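Local coordinates for protein catechol 2,3-dioxygenase (Pseudomonas sp. KL28, PDB 3HQ0) that probably catalyses the iron-dependent extradiol cleavage of catechol by dioxygen, giving (2Z,4E)-2-hydroxy-6-oxohexa-2,4-dienoate, at residues 6-11 and 70-75; 151-156 and 197-202; 175-180 and 190-195; 218-223 and 267-272. All blocks are in the same frame, centred on the assembly; numbering follows the deposited sequence.

Interactions 2 and 4 both reach the iron: His154 and Glu267 are two of its three protein ligands. The two interactions are centred about 10 Å apart, and their strands 151-159 and 213-220 are probably hydrogen-bonded at Asp153 N to Ser218 O (2.7 Å). Interaction 3 is nested inside interaction 2 along the chain and shares its sheet; Leu194 O probably accepts from Asp202 N. The Trp193 side chain of interaction 3 is about 6 Å from the bound iron. Interaction 1 lies in the other sheet, its Pro9 side chain about 11 Å from the iron. It packs on interaction 2 (Pro9 CG to Asp153 O 3.4 Å) and on interaction 3 (Val6 CB to Phe175 CE1 3.8 Å).

Interaction 1. Residues 6-11 and 70-75; sequences VLRPGH and GFKVLD
The ring of Phe71 rests against Val6 and Pro9 across an antiparallel strand pair, interrupted by two classic beta bulges, in the N-terminal vicinal-oxygen-chelate part of the chain. Pro9 CG comes to 4.1 Å from Phe71 CE1, while Val6 CG1, held anti to its own backbone N (chi1 179°), presses on Phe71 CB at 3.3 Å, at the root of the ring. The rings of Phe69 and Phe175 meet Phe71 edge-to-face, so a large aromatic suits this apolar place, where Phe175 brings in the other half of the chain. The second flat group, the His11 imidazole, folds back over the facing strand, with CD2 3.9 Å from Gly70 CA; a glycine there leaves the ring its room. Tyr121 lies nearly parallel to this imidazole, and both His11 nitrogens are engaged, ND1 with Lys124 and NE2 with Glu119.

Arg8 and Lys72 extend from the same face of the sheet. Asp52 forms a salt bridge with Arg8 and a weaker ion pair with Lys72, and Arg8 also makes a salt bridge to Asp278 of the second subunit. Leu7 runs alongside the aliphatic part of the lysine, CD1 to Lys72 CD 3.9 Å. At the first bulge Leu7 N bonds to Lys72 O at 2.8 Å, with Arg8 N a weak second donor. At the other, Gly70 O takes both Gly10 N and His11 N, the latter at 3.1 Å from 36° above the carbonyl plane.

Interaction 2. Residues 151-156 and 197-202; sequences QLDHCL and SHKVHD. With FE (Fe (III) ion), chain E.
His201 points its NE2 at one face of the iron ligand His154: NE2 sits 3.0 Å above the His154 ring plane, over the ring centre, with the two planes inclined at 45°. No hydrogen is shared between the two NE2 atoms, so this is close packing and not a bond. The packing is tight at the backbone too, where Asp202 O approaches His154 CB at 3.1 Å and is buried without a polar partner. His154 NE2 binds iron at 2.2 Å. Its ND1 donates in the ring plane to the anti lone pair of Asp153 OD2 at 2.8 Å, a second-shell bond that, with the metal bond, helps fix the rotation of the imidazole; a carboxylate suits because its other oxygen, OD1, can still accept from Gln151 NE2.

Toward partly exposed Lys199 the contact is looser. The lysine chain, bent at chi3, brings NZ to a lone pair of Asp153 O at 3.0 Å, and a water bridges Asp153 OD2 (2.7 Å) and His201 O (3.1 Å).

Strand 151-159 runs between strands 213-220 and 203-207. Residues 197-202 form the loop joining strand 189-195 to 203-207; Trp193 of the former strand meets His201 edge-to-face, and Pro9 of strand 9-16 packs on Lys199.

Interaction 3. Residues 175-180 and 190-195; sequences FYLVER and MGIWLS
Leu177 crosses Ile192 at about a right angle on one face of an antiparallel beta hairpin, strands 176-182 and 189-195. Leu177 CD2 lies 3.7 Å from Ile192 CB and meets Leu194 CD2 more slantwise at 4.0 Å. These branched apolar side chains suit a face that packs on helix 162-171, through Gln166, Ile162 and Phe169.

The other face is more polar and aromatic. Tyr176 CG stands between the backbone N and the carbonyl carbon (chi1 66°), which lays the ring beside Ser195, CE2 to OG 3.6 Å, while its hydroxyl bonds to Ser197 O. A small serine fits here: Ser195 CB is already tight on Val178 CG2 at 3.5 Å, and its OG bonds to Lys199 O and Ser197 N in the following loop. Farther along, Trp193 turns its indole so that Glu179 O lies in the ring plane at the edge, 3.6 Å from CE3. The Glu179 carboxylate leads off to Tyr273.

The strands keep their pairing through a classic bulge, in which Val178 and Glu179 both face Trp193. Trp193 N bonds to Glu179 O at 3.0 Å, and Trp193 O accepts Val178 N at 2.9 Å in a nearly straight bond (168°), with only a weak one from Glu179 N.

Interaction 4. Residues 218-223 and 267-272; sequences SFLLES and ETFMGG. With FE (Fe (III) ion), chain E.
Glu267 OE1 is gripped twice: it binds iron at 2.2 Å and accepts the hydroxyl of Ser218 at 2.9 Å from OG, which approaches from 43° above the carboxylate plane. The extended Glu267 chain, with CG anti to the backbone N (chi1 162°), carries the carboxylate to the metal, and Thr255 bonds to OE2, so both oxygens are held. With His154 and His216 it makes the facial triad of two histidines and one carboxylate of extradiol dioxygenases.

The two strands run parallel. Phe219 N donates to Glu267 O at 2.6 Å, Phe269 N to Phe219 O and Leu221 N to Phe269 O at 2.6 Å. On the face of Ser218 and Glu267, Leu220 CD1 stands over the Phe269 ring in a CH-pi contact, 4.2 Å from the centroid; a flat ring offers one methyl of the branched leucine a face, offset toward the rim. Flexible Met270 bends back along residues 222-223, its CE 3.3 Å from Glu222 O.

Strand 213-220 lies between strands 151-159 and 265-270, the latter flanked by 254-259. Leu221 and Thr268 (CD2 to CB 4.0 Å) are covered by helix 224-236; Ser223 N-caps that helix, and its OG also hydrogen-bonds to Glu225 of the third subunit.

Interaction 1. Residues 6-11 and 70-75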
loop_
_atom_site.group_PDB
_atom_site.type_symbol
_atom_site.label_atom_id
_atom_site.label_comp_id
_atom_site.label_asym_id
_atom_site.label_seq_id
_atom_site.Cartn_x
_atom_site.Cartn_y
_atom_site.Cartn_z
ATOM N N VAL A 6 3.849 -28.656 -17.937
ATOM C CA VAL A 6 4.466 -28.296 -16.667
ATOM C C VAL A 6 3.670 -27.136 -16.092
ATOM O O VAL A 6 3.509 -26.102 -16.740
ATOM C CB VAL A 6 5.928 -27.841 -16.830
ATOM C CG1 VAL A 6 6.489 -27.456 -15.461
ATOM C CG2 VAL A 6 6.758 -28.945 -17.455
ATOM N N LEU A 7 3.190 -27.309 -14.867
ATOM C CA LEU A 7 2.369 -26.295 -14.226
ATOM C C LEU A 7 3.072 -25.198 -13.451
ATOM O O LEU A 7 2.784 -24.018 -13.648
ATOM C CB LEU A 7 1.374 -26.947 -13.270
ATOM C CG LEU A 7 0.369 -27.994 -13.757
ATOM C CD1 LEU A 7 -0.524 -28.368 -12.592
ATOM C CD2 LEU A 7 -0.474 -27.453 -14.917
ATOM N N ARG A 8 3.987 -25.583 -12.568
ATOM C CA ARG A 8 4.635 -24.604 -11.708
ATOM C C ARG A 8 5.831 -25.135 -10.915
ATOM O O ARG A 8 6.064 -26.347 -10.838
ATOM C CB ARG A 8 3.597 -24.109 -10.696
ATOM C CG ARG A 8 2.984 -25.257 -9.854
ATOM C CD ARG A 8 2.096 -24.733 -8.720
ATOM N NE ARG A 8 1.614 -25.790 -7.827
ATOM C CZ ARG A 8 0.612 -26.624 -8.098
ATOM N NH1 ARG A 8 -0.043 -26.540 -9.247
ATOM N NH2 ARG A 8 0.273 -27.556 -7.217
ATOM N N PRO A 9 6.625 -24.225 -10.332
ATOM C CA PRO A 9 7.760 -24.713 -9.548
ATOM C C PRO A 9 7.106 -25.572 -8.468
ATOM O O PRO A 9 6.119 -25.147 -7.871
ATOM C CB PRO A 9 8.358 -23.433 -8.978
ATOM C CG PRO A 9 8.134 -22.455 -10.119
ATOM C CD PRO A 9 6.695 -22.763 -10.509
ATOM N N GLY A 10 7.638 -26.770 -8.237
ATOM C CA GLY A 10 7.053 -27.669 -7.251
ATOM C C GLY A 10 7.836 -27.744 -5.957
ATOM O O GLY A 10 7.263 -27.767 -4.865
ATOM N N HIS A 11 9.152 -27.810 -6.075
ATOM C CA HIS A 11 9.993 -27.838 -4.895
ATOM C C HIS A 11 11.450 -27.573 -5.212
ATOM O O HIS A 11 11.910 -27.732 -6.347
ATOM C CB HIS A 11 9.843 -29.174 -4.134
ATOM C CG HIS A 11 10.140 -30.392 -4.953
ATOM N ND1 HIS A 11 9.306 -31.489 -4.973
ATOM C CD2 HIS A 11 11.194 -30.709 -5.745
ATOM C CE1 HIS A 11 9.832 -32.428 -5.741
ATOM N NE2 HIS A 11 10.978 -31.981 -6.221
ATOM N N GLY A 70 12.382 -28.937 -8.768
ATOM C CA GLY A 70 11.362 -29.672 -9.488
ATOM C C GLY A 70 10.086 -28.918 -9.799
ATOM O O GLY A 70 9.693 -27.997 -9.082
ATOM N N PHE A 71 9.441 -29.329 -10.884
ATOM C CA PHE A 71 8.195 -28.735 -11.331
ATOM C C PHE A 71 7.073 -29.763 -11.235
ATOM O O PHE A 71 7.292 -30.962 -11.433
ATOM C CB PHE A 71 8.331 -28.268 -12.787
ATOM C CG PHE A 71 9.315 -27.142 -12.978
ATOM C CD1 PHE A 71 8.892 -25.815 -12.945
ATOM C CD2 PHE A 71 10.663 -27.407 -13.185
ATOM C CE1 PHE A 71 9.796 -24.766 -13.114
ATOM C CE2 PHE A 71 11.581 -26.369 -13.356
ATOM C CZ PHE A 71 11.143 -25.037 -13.319
ATOM N N LYS A 72 5.874 -29.289 -10.928
ATOM C CA LYS A 72 4.721 -30.168 -10.854
ATOM C C LYS A 72 4.059 -30.119 -12.222
ATOM O O LYS A 72 3.931 -29.046 -12.815
ATOM C CB LYS A 72 3.743 -29.682 -9.785
ATOM C CG LYS A 72 2.715 -30.724 -9.372
ATOM C CD LYS A 72 1.484 -30.730 -10.245
ATOM C CE LYS A 72 0.516 -31.830 -9.794
ATOM N NZ LYS A 72 0.194 -31.796 -8.327
ATOM N N VAL A 73 3.661 -31.282 -12.730
ATOM C CA VAL A 73 3.010 -31.349 -14.030
ATOM C C VAL A 73 1.553 -31.734 -13.840
ATOM O O VAL A 73 1.169 -32.254 -12.795
ATOM C CB VAL A 73 3.722 -32.360 -14.965
ATOM C CG1 VAL A 73 5.213 -31.991 -15.067
ATOM C CG2 VAL A 73 3.545 -33.787 -14.447
ATOM N N LEU A 74 0.751 -31.486 -14.867
ATOM C CA LEU A 74 -0.683 -31.741 -14.824
ATOM C C LEU A 74 -1.159 -33.090 -14.287
ATOM O O LEU A 74 -2.045 -33.138 -13.429
ATOM C CB LEU A 74 -1.271 -31.524 -16.216
ATOM C CG LEU A 74 -2.793 -31.493 -16.328
ATOM C CD1 LEU A 74 -3.333 -30.284 -15.575
ATOM C CD2 LEU A 74 -3.184 -31.421 -17.792
ATOM N N ASP A 75 -0.582 -34.177 -14.791
ATOM C CA ASP A 75 -1.000 -35.524 -14.397
ATOM C C ASP A 75 0.024 -36.596 -14.786
ATOM O O ASP A 75 1.027 -36.305 -15.434
ATOM C CB ASP A 75 -2.345 -35.857 -15.060
ATOM C CG ASP A 75 -2.325 -35.619 -16.566
ATOM O OD1 ASP A 75 -1.287 -35.900 -17.193
ATOM O OD2 ASP A 75 -3.346 -35.158 -17.124
#

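Interaction 2. Residues 151-156 and 197-202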
loop_
_atom_site.group_PDB
_atom_site.type_symbol
_atom_site.label_atom_id
_atom_site.label_comp_id
_atom_site.label_asym_id
_atom_site.label_seq_id
_atom_site.Cartn_x
_atom_site.Cartn_y
_atom_site.Cartn_z
ATOM N N GLN A 151 3.966 -18.288 -2.010
ATOM C CA GLN A 151 4.355 -19.406 -2.874
ATOM C C GLN A 151 5.823 -19.392 -3.291
ATOM O O GLN A 151 6.489 -18.350 -3.251
ATOM C CB GLN A 151 3.495 -19.435 -4.149
ATOM C CG GLN A 151 3.617 -18.184 -5.015
ATOM C CD GLN A 151 2.955 -18.330 -6.385
ATOM O OE1 GLN A 151 1.831 -18.830 -6.503
ATOM N NE2 GLN A 151 3.645 -17.876 -7.422
ATOM N N LEU A 152 6.323 -20.571 -3.667
ATOM C CA LEU A 152 7.684 -20.703 -4.166
ATOM C C LEU A 152 7.477 -20.188 -5.572
ATOM O O LEU A 152 6.833 -20.845 -6.390
ATOM C CB LEU A 152 8.114 -22.167 -4.216
ATOM C CG LEU A 152 9.387 -22.428 -5.026
ATOM C CD1 LEU A 152 10.586 -21.816 -4.315
ATOM C CD2 LEU A 152 9.587 -23.935 -5.207
ATOM N N ASP A 153 7.999 -19.003 -5.849
ATOM C CA ASP A 153 7.782 -18.373 -7.144
ATOM C C ASP A 153 8.670 -18.867 -8.274
ATOM O O ASP A 153 8.195 -19.129 -9.379
ATOM C CB ASP A 153 7.934 -16.863 -6.992
ATOM C CG ASP A 153 7.243 -16.107 -8.083
ATOM O OD1 ASP A 153 6.004 -15.932 -7.993
ATOM O OD2 ASP A 153 7.935 -15.705 -9.037
ATOM N N HIS A 154 9.962 -18.980 -8.002
ATOM C CA HIS A 154 10.918 -19.435 -9.011
ATOM C C HIS A 154 12.284 -19.467 -8.366
ATOM O O HIS A 154 12.415 -19.341 -7.149
ATOM C CB HIS A 154 10.966 -18.462 -10.203
ATOM C CG HIS A 154 11.496 -17.102 -9.851
ATOM N ND1 HIS A 154 10.694 -16.094 -9.354
ATOM C CD2 HIS A 154 12.761 -16.618 -9.820
ATOM C CE1 HIS A 154 11.440 -15.056 -9.029
ATOM N NE2 HIS A 154 12.698 -15.349 -9.299
ATOM N N CYS A 155 13.301 -19.653 -9.189
ATOM C CA CYS A 155 14.674 -19.630 -8.723
ATOM C C CYS A 155 15.484 -19.093 -9.899
ATOM O O CYS A 155 14.978 -19.004 -11.023
ATOM C CB CYS A 155 15.156 -21.031 -8.305
ATOM S SG CYS A 155 15.494 -22.185 -9.641
ATOM N N LEU A 156 16.716 -18.678 -9.640
ATOM C CA LEU A 156 17.561 -18.177 -10.709
ATOM C C LEU A 156 18.866 -18.928 -10.570
ATOM O O LEU A 156 19.550 -18.809 -9.554
ATOM C CB LEU A 156 17.779 -16.664 -10.577
ATOM C CG LEU A 156 18.580 -16.032 -11.726
ATOM C CD1 LEU A 156 18.270 -14.549 -11.832
ATOM C CD2 LEU A 156 20.057 -16.253 -11.502
ATOM N N SER A 197 3.712 -20.537 -17.759
ATOM C CA SER A 197 2.384 -20.067 -17.343
ATOM C C SER A 197 2.207 -18.619 -17.800
ATOM O O SER A 197 2.713 -18.237 -18.851
ATOM C CB SER A 197 2.307 -20.122 -15.816
ATOM O OG SER A 197 3.349 -19.341 -15.238
ATOM N N HIS A 198 1.467 -17.814 -17.043
ATOM C CA HIS A 198 1.374 -16.405 -17.414
ATOM C C HIS A 198 2.081 -15.528 -16.388
ATOM O O HIS A 198 1.766 -14.345 -16.212
ATOM C CB HIS A 198 -0.072 -15.927 -17.664
ATOM C CG HIS A 198 -1.031 -16.197 -16.551
ATOM N ND1 HIS A 198 -1.822 -17.327 -16.510
ATOM C CD2 HIS A 198 -1.397 -15.443 -15.487
ATOM C CE1 HIS A 198 -2.642 -17.251 -15.476
ATOM N NE2 HIS A 198 -2.404 -16.118 -14.838
ATOM N N LYS A 199 3.061 -16.127 -15.712
ATOM C CA LYS A 199 3.868 -15.402 -14.738
ATOM C C LYS A 199 5.086 -14.889 -15.499
ATOM O O LYS A 199 5.444 -15.446 -16.538
ATOM C CB LYS A 199 4.312 -16.329 -13.602
ATOM C CG LYS A 199 3.156 -16.881 -12.777
ATOM C CD LYS A 199 3.641 -17.540 -11.507
ATOM C CE LYS A 199 4.628 -18.637 -11.796
ATOM N NZ LYS A 199 5.434 -18.990 -10.591
ATOM N N VAL A 200 5.710 -13.826 -14.998
ATOM C CA VAL A 200 6.892 -13.256 -15.639
ATOM C C VAL A 200 7.933 -14.359 -15.813
ATOM O O VAL A 200 8.583 -14.451 -16.854
ATOM C CB VAL A 200 7.469 -12.093 -14.805
ATOM C CG1 VAL A 200 8.766 -11.569 -15.434
ATOM C CG2 VAL A 200 6.446 -10.975 -14.731
ATOM N N HIS A 201 8.102 -15.189 -14.788
ATOM C CA HIS A 201 9.009 -16.313 -14.904
ATOM C C HIS A 201 8.856 -17.358 -13.807
ATOM O O HIS A 201 8.553 -17.060 -12.639
ATOM C CB HIS A 201 10.478 -15.858 -15.033
ATOM C CG HIS A 201 11.017 -15.149 -13.830
ATOM N ND1 HIS A 201 10.461 -13.988 -13.335
ATOM C CD2 HIS A 201 12.095 -15.408 -13.054
ATOM C CE1 HIS A 201 11.172 -13.563 -12.308
ATOM N NE2 HIS A 201 12.170 -14.406 -12.116
ATOM N N ASP A 202 9.042 -18.602 -14.224
ATOM C CA ASP A 202 8.944 -19.748 -13.357
ATOM C C ASP A 202 10.347 -20.232 -13.004
ATOM O O ASP A 202 10.544 -20.931 -12.008
ATOM C CB ASP A 202 8.131 -20.823 -14.067
ATOM C CG ASP A 202 6.639 -20.502 -14.083
ATOM O OD1 ASP A 202 6.001 -20.633 -13.012
ATOM O OD2 ASP A 202 6.108 -20.108 -15.146
HETATM FE FE FE E . 13.983 -13.734 -8.633
HETATM O O HOH W 1 7.320 -14.533 -11.337
#

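Interaction 3. Residues 175-180 and 190-195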
loop_
_atom_site.group_PDB
_atom_site.type_symbol
_atom_site.label_atom_id
_atom_site.label_comp_id
_atom_site.label_asym_id
_atom_site.label_seq_id
_atom_site.Cartn_x
_atom_site.Cartn_y
_atom_site.Cartn_z
ATOM N N PHE A 175 7.942 -24.197 -22.088
ATOM C CA PHE A 175 8.140 -22.862 -21.528
ATOM C C PHE A 175 8.379 -21.909 -22.691
ATOM O O PHE A 175 8.525 -22.341 -23.837
ATOM C CB PHE A 175 9.373 -22.820 -20.607
ATOM C CG PHE A 175 9.208 -23.558 -19.296
ATOM C CD1 PHE A 175 8.842 -24.901 -19.268
ATOM C CD2 PHE A 175 9.478 -22.915 -18.089
ATOM C CE1 PHE A 175 8.751 -25.596 -18.059
ATOM C CE2 PHE A 175 9.389 -23.606 -16.867
ATOM C CZ PHE A 175 9.027 -24.940 -16.855
ATOM N N TYR A 176 8.421 -20.619 -22.390
ATOM C CA TYR A 176 8.687 -19.605 -23.402
ATOM C C TYR A 176 9.473 -18.465 -22.768
ATOM O O TYR A 176 9.357 -18.214 -21.565
ATOM C CB TYR A 176 7.385 -19.092 -24.028
ATOM C CG TYR A 176 6.474 -18.327 -23.103
ATOM C CD1 TYR A 176 6.393 -16.933 -23.165
ATOM C CD2 TYR A 176 5.653 -18.995 -22.194
ATOM C CE1 TYR A 176 5.511 -16.224 -22.344
ATOM C CE2 TYR A 176 4.771 -18.297 -21.370
ATOM C CZ TYR A 176 4.707 -16.914 -21.452
ATOM O OH TYR A 176 3.835 -16.233 -20.636
ATOM N N LEU A 177 10.282 -17.792 -23.584
ATOM C CA LEU A 177 11.113 -16.690 -23.113
ATOM C C LEU A 177 10.291 -15.444 -22.851
ATOM O O LEU A 177 9.596 -14.966 -23.737
ATOM C CB LEU A 177 12.189 -16.350 -24.147
ATOM C CG LEU A 177 13.667 -16.568 -23.810
ATOM C CD1 LEU A 177 14.502 -15.976 -24.934
ATOM C CD2 LEU A 177 14.040 -15.903 -22.492
ATOM N N VAL A 178 10.373 -14.917 -21.635
ATOM C CA VAL A 178 9.650 -13.701 -21.303
ATOM C C VAL A 178 10.607 -12.516 -21.394
ATOM O O VAL A 178 10.269 -11.477 -21.958
ATOM C CB VAL A 178 9.050 -13.754 -19.878
ATOM C CG1 VAL A 178 8.173 -12.526 -19.648
ATOM C CG2 VAL A 178 8.236 -15.026 -19.697
ATOM N N GLU A 179 11.804 -12.672 -20.831
ATOM C CA GLU A 179 12.804 -11.608 -20.873
ATOM C C GLU A 179 14.194 -12.188 -21.087
ATOM O O GLU A 179 14.440 -13.363 -20.814
ATOM C CB GLU A 179 12.801 -10.783 -19.578
ATOM C CG GLU A 179 11.456 -10.168 -19.215
ATOM C CD GLU A 179 11.585 -9.033 -18.211
ATOM O OE1 GLU A 179 12.568 -9.033 -17.438
ATOM O OE2 GLU A 179 10.701 -8.143 -18.190
ATOM N N ARG A 180 15.101 -11.357 -21.584
ATOM C CA ARG A 180 16.465 -11.798 -21.818
ATOM C C ARG A 180 17.426 -10.642 -21.610
ATOM O O ARG A 180 17.034 -9.473 -21.636
ATOM C CB ARG A 180 16.630 -12.309 -23.255
ATOM C CG ARG A 180 17.072 -11.233 -24.230
ATOM C CD ARG A 180 16.089 -11.029 -25.352
ATOM N NE ARG A 180 16.130 -12.092 -26.349
ATOM C CZ ARG A 180 15.384 -12.095 -27.451
ATOM N NH1 ARG A 180 14.548 -11.090 -27.682
ATOM N NH2 ARG A 180 15.463 -13.096 -28.319
ATOM N N MET A 190 22.927 -13.532 -22.287
ATOM C CA MET A 190 23.700 -13.781 -21.075
ATOM C C MET A 190 22.771 -14.148 -19.921
ATOM O O MET A 190 23.211 -14.604 -18.867
ATOM C CB MET A 190 24.528 -12.550 -20.711
ATOM C CG MET A 190 25.589 -12.211 -21.743
ATOM S SD MET A 190 26.788 -13.554 -22.008
ATOM C CE MET A 190 27.680 -13.520 -20.407
ATOM N N GLY A 191 21.477 -13.939 -20.134
ATOM C CA GLY A 191 20.507 -14.265 -19.112
ATOM C C GLY A 191 19.154 -14.527 -19.733
ATOM O O GLY A 191 18.837 -13.963 -20.779
ATOM N N ILE A 192 18.361 -15.391 -19.105
ATOM C CA ILE A 192 17.030 -15.695 -19.614
ATOM C C ILE A 192 16.037 -15.918 -18.491
ATOM O O ILE A 192 16.367 -16.479 -17.449
ATOM C CB ILE A 192 17.021 -16.951 -20.521
ATOM C CG1 ILE A 192 17.622 -18.148 -19.777
ATOM C CG2 ILE A 192 17.777 -16.663 -21.813
ATOM C CD1 ILE A 192 17.600 -19.440 -20.608
ATOM N N TRP A 193 14.814 -15.457 -18.716
ATOM C CA TRP A 193 13.739 -15.591 -17.753
ATOM C C TRP A 193 12.645 -16.353 -18.477
ATOM O O TRP A 193 12.047 -15.860 -19.438
ATOM C CB TRP A 193 13.288 -14.202 -17.302
ATOM C CG TRP A 193 14.249 -13.609 -16.308
ATOM C CD1 TRP A 193 14.106 -13.584 -14.949
ATOM C CD2 TRP A 193 15.542 -13.058 -16.584
ATOM N NE1 TRP A 193 15.229 -13.056 -14.363
ATOM C CE2 TRP A 193 16.128 -12.725 -15.341
ATOM C CE3 TRP A 193 16.266 -12.812 -17.763
ATOM C CZ2 TRP A 193 17.404 -12.161 -15.238
ATOM C CZ3 TRP A 193 17.538 -12.249 -17.663
ATOM C CH2 TRP A 193 18.093 -11.931 -16.404
ATOM N N LEU A 194 12.410 -17.573 -18.011
ATOM C CA LEU A 194 11.451 -18.474 -18.620
ATOM C C LEU A 194 10.159 -18.671 -17.827
ATOM O O LEU A 194 10.145 -18.647 -16.590
ATOM C CB LEU A 194 12.132 -19.830 -18.839
ATOM C CG LEU A 194 13.450 -19.792 -19.631
ATOM C CD1 LEU A 194 14.226 -21.092 -19.399
ATOM C CD2 LEU A 194 13.162 -19.591 -21.119
ATOM N N SER A 195 9.077 -18.898 -18.563
ATOM C CA SER A 195 7.771 -19.106 -17.964
ATOM C C SER A 195 7.064 -20.303 -18.592
ATOM O O SER A 195 7.284 -20.629 -19.761
ATOM C CB SER A 195 6.915 -17.843 -18.127
ATOM O OG SER A 195 5.555 -18.098 -17.811
#

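Interaction 4. Residues 218-223 and 267-272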
loop_
_atom_site.group_PDB
_atom_site.type_symbol
_atom_site.label_atom_id
_atom_site.label_comp_id
_atom_site.label_asym_id
_atom_site.label_seq_id
_atom_site.Cartn_x
_atom_site.Cartn_y
_atom_site.Cartn_z
ATOM N N SER A 218 13.084 -17.965 -4.981
ATOM C CA SER A 218 12.232 -16.811 -4.710
ATOM C C SER A 218 10.858 -17.097 -4.144
ATOM O O SER A 218 10.210 -18.083 -4.508
ATOM C CB SER A 218 12.087 -15.960 -5.977
ATOM O OG SER A 218 11.190 -14.887 -5.752
ATOM N N PHE A 219 10.414 -16.203 -3.259
ATOM C CA PHE A 219 9.112 -16.316 -2.611
ATOM C C PHE A 219 8.254 -15.070 -2.827
ATOM O O PHE A 219 8.691 -13.942 -2.590
ATOM C CB PHE A 219 9.299 -16.591 -1.114
ATOM C CG PHE A 219 10.006 -17.883 -0.833
ATOM C CD1 PHE A 219 11.390 -17.956 -0.875
ATOM C CD2 PHE A 219 9.277 -19.051 -0.592
ATOM C CE1 PHE A 219 12.052 -19.176 -0.684
ATOM C CE2 PHE A 219 9.921 -20.271 -0.402
ATOM C CZ PHE A 219 11.315 -20.335 -0.447
ATOM N N LEU A 220 7.021 -15.298 -3.271
ATOM C CA LEU A 220 6.074 -14.229 -3.576
ATOM C C LEU A 220 5.335 -13.659 -2.370
ATOM O O LEU A 220 4.883 -14.407 -1.505
ATOM C CB LEU A 220 5.058 -14.736 -4.602
ATOM C CG LEU A 220 3.972 -13.759 -5.046
ATOM C CD1 LEU A 220 4.607 -12.558 -5.750
ATOM C CD2 LEU A 220 3.014 -14.488 -5.987
ATOM N N LEU A 221 5.211 -12.334 -2.329
ATOM C CA LEU A 221 4.514 -11.644 -1.239
ATOM C C LEU A 221 3.252 -10.982 -1.792
ATOM O O LEU A 221 3.154 -10.736 -2.994
ATOM C CB LEU A 221 5.431 -10.594 -0.586
ATOM C CG LEU A 221 6.170 -10.989 0.703
ATOM C CD1 LEU A 221 6.721 -12.403 0.602
ATOM C CD2 LEU A 221 7.277 -9.990 0.989
ATOM N N GLU A 222 2.299 -10.691 -0.906
ATOM C CA GLU A 222 1.011 -10.100 -1.282
ATOM C C GLU A 222 0.993 -8.657 -1.774
ATOM O O GLU A 222 0.209 -8.315 -2.657
ATOM C CB GLU A 222 0.031 -10.220 -0.115
ATOM C CG GLU A 222 -0.571 -11.606 0.084
ATOM C CD GLU A 222 -1.486 -11.675 1.299
ATOM O OE1 GLU A 222 -2.132 -10.650 1.623
ATOM O OE2 GLU A 222 -1.571 -12.753 1.925
ATOM N N SER A 223 1.843 -7.804 -1.211
ATOM C CA SER A 223 1.858 -6.397 -1.603
ATOM C C SER A 223 3.210 -5.761 -1.383
ATOM O O SER A 223 4.125 -6.394 -0.871
ATOM C CB SER A 223 0.833 -5.624 -0.780
ATOM O OG SER A 223 1.199 -5.634 0.595
ATOM N N GLU A 267 14.772 -14.768 -2.205
ATOM C CA GLU A 267 14.141 -13.488 -2.527
ATOM C C GLU A 267 12.695 -13.435 -2.050
ATOM O O GLU A 267 11.982 -14.432 -2.106
ATOM C CB GLU A 267 14.169 -13.236 -4.041
ATOM C CG GLU A 267 13.168 -12.169 -4.519
ATOM C CD GLU A 267 13.155 -11.997 -6.031
ATOM O OE1 GLU A 267 13.141 -13.011 -6.743
ATOM O OE2 GLU A 267 13.147 -10.849 -6.510
ATOM N N THR A 268 12.281 -12.265 -1.565
ATOM C CA THR A 268 10.900 -12.051 -1.137
ATOM C C THR A 268 10.480 -10.824 -1.947
ATOM O O THR A 268 10.989 -9.729 -1.711
ATOM C CB THR A 268 10.790 -11.729 0.375
ATOM O OG1 THR A 268 11.506 -10.521 0.668
ATOM C CG2 THR A 268 11.342 -12.874 1.206
ATOM N N PHE A 269 9.571 -11.013 -2.904
ATOM C CA PHE A 269 9.127 -9.922 -3.760
ATOM C C PHE A 269 7.638 -9.961 -4.063
ATOM O O PHE A 269 6.906 -10.846 -3.610
ATOM C CB PHE A 269 9.861 -9.980 -5.100
ATOM C CG PHE A 269 9.256 -10.966 -6.067
ATOM C CD1 PHE A 269 9.323 -12.335 -5.821
ATOM C CD2 PHE A 269 8.562 -10.522 -7.194
ATOM C CE1 PHE A 269 8.704 -13.251 -6.682
ATOM C CE2 PHE A 269 7.941 -11.431 -8.060
ATOM C CZ PHE A 269 8.014 -12.795 -7.799
ATOM N N MET A 270 7.212 -8.980 -4.851
ATOM C CA MET A 270 5.837 -8.864 -5.307
ATOM C C MET A 270 5.874 -7.900 -6.488
ATOM O O MET A 270 6.757 -7.046 -6.566
ATOM C CB MET A 270 4.932 -8.342 -4.186
ATOM C CG MET A 270 4.875 -6.844 -4.022
ATOM S SD MET A 270 3.717 -6.093 -5.172
ATOM C CE MET A 270 2.278 -7.156 -4.981
ATOM N N GLY A 271 4.939 -8.051 -7.418
ATOM C CA GLY A 271 4.911 -7.173 -8.576
ATOM C C GLY A 271 5.220 -7.925 -9.856
ATOM O O GLY A 271 5.623 -9.080 -9.800
ATOM N N GLY A 272 5.028 -7.271 -11.001
ATOM C CA GLY A 272 5.293 -7.893 -12.289
ATOM C C GLY A 272 4.090 -7.825 -13.214
ATOM O O GLY A 272 2.960 -7.668 -12.747
HETATM FE FE FE E . 13.983 -13.734 -8.633
#